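Local structure of flagellar brake protein YcgR (Klebsiella pneumoniae, 5KEC) at residues L214-Q217 and R218-E221; F20-E23 and L24-T28. The protein binds the second messenger c-di-GMP and probably activates transcription of the type 3 fimbriae genes in response to it. One frame throughout, in Å; residues are numbered along the deposited sequence.

Interaction 1. Residues L214-Q217 and R218-E221; sequences LDDQ and RRIE
Q217 and E221 carry the clearest side-chain contact here, one turn apart on the helix that starts at L214. NE2 of Q217 gives a weak hydrogen bond to OE1 of E221 (3.5 Å) and lies 3.2 Å from OE2, so the amide nitrogen sits before the whole carboxylate. The amide and carboxylate planes are turned 58° from each other. Q217 reaches forward because its CG is anti to the backbone N (chi1 173°) and the chain stays extended. E221 starts the other way, with CG beside its own N, and packs that methylene 3.3 Å from Q217 O. A glutamine suits this place, since it offers N-H donors to an acid without a charge of its own.

Four backbone bonds join each residue from L214 to Q217 to the one four places on; the shortest runs from R218 N to L214 O (2.7 Å).

Opposite charges are matched three residues apart, but loosely. D215 OD1 stands 4.3 Å from R218 NH1, at the edge of the guanidinium, and D216 OD1 is 4.4 Å from R219 NH1; neither distance makes a salt bridge. The stronger partners lie beyond: D216 OD2 accepts from H213 ND1, and R219, bent at chi3 (71°), gives NH2 to the carbonyl of Y175.

I220 turns its side chain away from the contact onto F211 and I178, and so seats the turn on the sheet. It is buried with D216 on the side towards strand 177-193, while D215 and R218 are exposed.

Aspartates such as D215 and D216 are typical of a helix's first turn, where they probably offset the positive end of its dipole. Here they open C-terminal helix 214-234, which packs against the antiparallel sheet of what is probably the PilZ-like half of the protein.

Interaction 2. Residues F20-E23 and L24-T28; sequences FREE and LRKRT
E23 O closes the end of helix 13-25 by accepting T28 N at 3.0 Å, while R27, at positive phi, bonds through its N to L24 O, after L24 and R25 have given their N-H groups to F20 O and R21 O in the ordinary helical way.

E23 is the central side chain. Bent at chi2 (-56°), its carboxylate turns toward the T28 hydroxyl, which donates to OE1; the modelled 2.4 Å between OG1 and OE1 is very short and its exact value doubtful. With OG1 beside the backbone N (chi1 -61°), T28 turns its hydroxyl to E23 OE1 while its amide serves E23 O. The other oxygen, OE2, accepts from S71 OG, and a buried glutamate is thus gripped from two places. K26 runs alongside E23, pointing the same way, its CG 3.2 Å from E22 O; its ammonium goes on to a salt bridge with D72, and its N-H divides between E22 O and, weakly, E23 O as the helix ends. On the outer side, E22 OE2 and R25 NH2 form a long salt bridge of 3.8 Å, and R25 is poorly ordered. F20 faces inward, its ring edge-to-face with F78 and also meeting F51, while L24 covers L43. A water lies 2.7 Å from T28 O and makes at most a weak, long contact with E23 O.

R27 adopts the left-handed region (phi 52°), its side chain pointing away from the helix. This is a Schellman motif, here delivering the chain from helix 13-25 into strand 29-34 of the N-terminal YcgR-like domain.

The two contacts treat opposite ends of two helices: interaction 1 opens helix 214-234 and interaction 2 closes helix 13-25. Their centres are 35 Å apart and their nearest atoms about 21 Å, so they do not touch; each lies against a different antiparallel sheet. Each lies near residues that bind c-di-GMP in other structures of this protein, though not the same molecule of it; this apo chain holds none. The side chain of T28 is about 5 Å from that of H70 and about 12 Å from that of R110, while the side chain of I220 is about 7 Å from that of S143 and from G146. This is consistent with binding shared between the two domains.

Interaction 1. Residues L214-Q217 and R218-E221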
loop_
_atom_site.group_PDB
_atom_site.type_symbol
_atom_site.label_atom_id
_atom_site.label_comp_id
_atom_site.label_asym_id
_atom_site.label_seq_id
_atom_site.Cartn_x
_atom_site.Cartn_y
_atom_site.Cartn_z
ATOM N N LEU B 214 9.082 11.702 7.941
ATOM C CA LEU B 214 9.034 10.442 8.665
ATOM C C LEU B 214 8.327 10.653 9.991
ATOM O O LEU B 214 7.640 9.765 10.484
ATOM C CB LEU B 214 10.439 9.897 8.924
ATOM C CG LEU B 214 11.037 8.983 7.854
ATOM C CD1 LEU B 214 11.394 9.785 6.614
ATOM C CD2 LEU B 214 12.251 8.248 8.407
ATOM N N ASP B 215 8.512 11.832 10.574
ATOM C CA ASP B 215 7.886 12.148 11.850
ATOM C C ASP B 215 6.376 11.977 11.754
ATOM O O ASP B 215 5.734 11.489 12.685
ATOM C CB ASP B 215 8.232 13.571 12.295
ATOM C CG ASP B 215 9.577 13.653 12.998
ATOM O OD1 ASP B 215 10.125 12.592 13.366
ATOM O OD2 ASP B 215 10.080 14.781 13.196
ATOM N N ASP B 216 5.812 12.381 10.620
ATOM C CA ASP B 216 4.379 12.239 10.401
ATOM C C ASP B 216 3.974 10.770 10.321
ATOM O O ASP B 216 3.015 10.348 10.961
ATOM C CB ASP B 216 3.950 12.993 9.142
ATOM C CG ASP B 216 4.047 14.488 9.311
ATOM O OD1 ASP B 216 4.022 14.948 10.475
ATOM O OD2 ASP B 216 4.149 15.204 8.292
ATOM N N GLN B 217 4.723 9.990 9.548
ATOM C CA GLN B 217 4.455 8.562 9.434
ATOM C C GLN B 217 4.627 7.838 10.769
ATOM O O GLN B 217 3.850 6.944 11.102
ATOM C CB GLN B 217 5.350 7.934 8.368
ATOM C CG GLN B 217 5.260 6.423 8.295
ATOM C CD GLN B 217 6.402 5.829 7.498
ATOM O OE1 GLN B 217 6.435 5.924 6.271
ATOM N NE2 GLN B 217 7.358 5.226 8.195
ATOM N N ARG B 218 5.646 8.223 11.533
ATOM C CA ARG B 218 5.865 7.622 12.844
ATOM C C ARG B 218 4.685 7.896 13.764
ATOM O O ARG B 218 4.253 7.017 14.512
ATOM C CB ARG B 218 7.150 8.144 13.485
ATOM C CG ARG B 218 8.410 7.396 13.064
ATOM C CD ARG B 218 9.544 7.684 14.040
ATOM N NE ARG B 218 10.754 6.919 13.749
ATOM C CZ ARG B 218 11.827 7.419 13.144
ATOM N NH1 ARG B 218 11.844 8.688 12.763
ATOM N NH2 ARG B 218 12.882 6.649 12.923
ATOM N N ARG B 219 4.164 9.119 13.713
ATOM C CA ARG B 219 2.990 9.449 14.505
ATOM C C ARG B 219 1.818 8.565 14.096
ATOM O O ARG B 219 1.089 8.055 14.949
ATOM C CB ARG B 219 2.637 10.929 14.375
ATOM C CG ARG B 219 3.601 11.846 15.115
ATOM C CD ARG B 219 3.288 13.304 14.835
ATOM N NE ARG B 219 2.054 13.734 15.484
ATOM C CZ ARG B 219 1.406 14.857 15.189
ATOM N NH1 ARG B 219 1.867 15.662 14.238
ATOM N NH2 ARG B 219 0.287 15.165 15.833
ATOM N N ILE B 220 1.643 8.374 12.792
ATOM C CA ILE B 220 0.577 7.502 12.302
ATOM C C ILE B 220 0.774 6.066 12.790
ATOM O O ILE B 220 -0.181 5.392 13.177
ATOM C CB ILE B 220 0.497 7.508 10.757
ATOM C CG1 ILE B 220 0.012 8.865 10.249
ATOM C CG2 ILE B 220 -0.433 6.418 10.269
ATOM C CD1 ILE B 220 -1.373 9.217 10.705
ATOM N N GLU B 221 2.022 5.608 12.770
ATOM C CA GLU B 221 2.342 4.236 13.152
ATOM C C GLU B 221 2.100 3.990 14.638
ATOM O O GLU B 221 1.701 2.899 15.038
ATOM C CB GLU B 221 3.780 3.892 12.748
ATOM C CG GLU B 221 3.930 3.679 11.239
ATOM C CD GLU B 221 5.377 3.652 10.763
ATOM O OE1 GLU B 221 6.230 4.333 11.373
ATOM O OE2 GLU B 221 5.658 2.951 9.765
#

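Interaction 2. Residues F20-E23 and L24-T28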
loop_
_atom_site.group_PDB
_atom_site.type_symbol
_atom_site.label_atom_id
_atom_site.label_comp_id
_atom_site.label_asym_id
_atom_site.label_seq_id
_atom_site.Cartn_x
_atom_site.Cartn_y
_atom_site.Cartn_z
ATOM N N PHE B 20 16.714 -14.286 -5.338
ATOM C CA PHE B 20 15.796 -14.147 -6.466
ATOM C C PHE B 20 15.982 -15.269 -7.487
ATOM O O PHE B 20 15.003 -15.856 -7.959
ATOM C CB PHE B 20 15.914 -12.762 -7.116
ATOM C CG PHE B 20 14.978 -11.748 -6.528
ATOM C CD1 PHE B 20 15.190 -11.246 -5.255
ATOM C CD2 PHE B 20 13.875 -11.302 -7.245
ATOM C CE1 PHE B 20 14.321 -10.321 -4.705
ATOM C CE2 PHE B 20 12.999 -10.378 -6.700
ATOM C CZ PHE B 20 13.223 -9.885 -5.428
ATOM N N ARG B 21 17.235 -15.577 -7.808
ATOM C CA ARG B 21 17.543 -16.644 -8.752
ATOM C C ARG B 21 16.993 -17.990 -8.299
ATOM O O ARG B 21 16.520 -18.780 -9.117
ATOM C CB ARG B 21 19.048 -16.749 -8.984
ATOM C CG ARG B 21 19.640 -15.581 -9.754
ATOM C CD ARG B 21 21.074 -15.879 -10.157
ATOM N NE ARG B 21 21.676 -14.791 -10.921
ATOM C CZ ARG B 21 21.504 -14.614 -12.228
ATOM N NH1 ARG B 21 20.732 -15.448 -12.915
ATOM N NH2 ARG B 21 22.095 -13.599 -12.847
ATOM N N GLU B 22 17.054 -18.244 -6.996
ATOM C CA GLU B 22 16.579 -19.504 -6.445
ATOM C C GLU B 22 15.060 -19.589 -6.490
ATOM O O GLU B 22 14.500 -20.594 -6.932
ATOM C CB GLU B 22 17.079 -19.682 -5.009
ATOM C CG GLU B 22 16.593 -20.957 -4.344
ATOM C CD GLU B 22 17.317 -21.246 -3.042
ATOM O OE1 GLU B 22 17.087 -20.525 -2.046
ATOM O OE2 GLU B 22 18.125 -22.196 -3.020
ATOM N N GLU B 23 14.393 -18.534 -6.036
ATOM C CA GLU B 23 12.936 -18.521 -6.034
ATOM C C GLU B 23 12.395 -18.606 -7.465
ATOM O O GLU B 23 11.382 -19.256 -7.723
ATOM C CB GLU B 23 12.407 -17.281 -5.310
ATOM C CG GLU B 23 12.887 -17.153 -3.871
ATOM C CD GLU B 23 12.565 -18.379 -3.020
ATOM O OE1 GLU B 23 11.494 -18.993 -3.201
ATOM O OE2 GLU B 23 13.389 -18.733 -2.156
ATOM N N LEU B 24 13.084 -17.960 -8.398
ATOM C CA LEU B 24 12.748 -18.077 -9.812
ATOM C C LEU B 24 12.721 -19.550 -10.222
ATOM O O LEU B 24 11.762 -20.031 -10.842
ATOM C CB LEU B 24 13.775 -17.321 -10.654
ATOM C CG LEU B 24 13.804 -17.666 -12.142
ATOM C CD1 LEU B 24 12.720 -16.903 -12.881
ATOM C CD2 LEU B 24 15.173 -17.340 -12.714
ATOM N N ARG B 25 13.778 -20.259 -9.834
ATOM C CA ARG B 25 13.990 -21.659 -10.187
ATOM C C ARG B 25 12.975 -22.585 -9.524
ATOM O O ARG B 25 12.680 -23.668 -10.031
ATOM C CB ARG B 25 15.416 -22.070 -9.804
ATOM C CG ARG B 25 15.726 -23.539 -10.007
ATOM C CD ARG B 25 17.182 -23.843 -9.676
ATOM N NE ARG B 25 17.436 -23.881 -8.237
ATOM C CZ ARG B 25 18.652 -23.884 -7.694
ATOM N NH1 ARG B 25 19.728 -23.842 -8.470
ATOM N NH2 ARG B 25 18.793 -23.924 -6.375
ATOM N N LYS B 26 12.432 -22.154 -8.393
ATOM C CA LYS B 26 11.465 -22.967 -7.678
ATOM C C LYS B 26 10.043 -22.582 -8.044
ATOM O O LYS B 26 9.093 -23.091 -7.466
ATOM C CB LYS B 26 11.687 -22.848 -6.170
ATOM C CG LYS B 26 13.096 -23.232 -5.768
ATOM C CD LYS B 26 13.164 -23.737 -4.346
ATOM C CE LYS B 26 12.705 -22.687 -3.355
ATOM N NZ LYS B 26 12.838 -23.177 -1.955
ATOM N N ARG B 27 9.907 -21.684 -9.015
ATOM C CA ARG B 27 8.609 -21.159 -9.416
ATOM C C ARG B 27 7.833 -20.632 -8.220
ATOM O O ARG B 27 6.617 -20.782 -8.147
ATOM C CB ARG B 27 7.783 -22.228 -10.132
ATOM C CG ARG B 27 8.323 -22.669 -11.478
ATOM C CD ARG B 27 7.382 -23.697 -12.113
ATOM N NE ARG B 27 6.002 -23.211 -12.125
ATOM C CZ ARG B 27 5.064 -23.581 -11.256
ATOM N NH1 ARG B 27 5.343 -24.462 -10.305
ATOM N NH2 ARG B 27 3.840 -23.072 -11.338
ATOM N N THR B 28 8.541 -20.021 -7.279
ATOM C CA THR B 28 7.900 -19.449 -6.100
ATOM C C THR B 28 6.848 -18.423 -6.492
ATOM O O THR B 28 7.068 -17.613 -7.392
ATOM C CB THR B 28 8.942 -18.813 -5.169
ATOM O OG1 THR B 28 9.846 -19.833 -4.734
ATOM C CG2 THR B 28 8.286 -18.170 -3.949
HETATM O O HOH W 1 9.056 -17.125 -9.156
#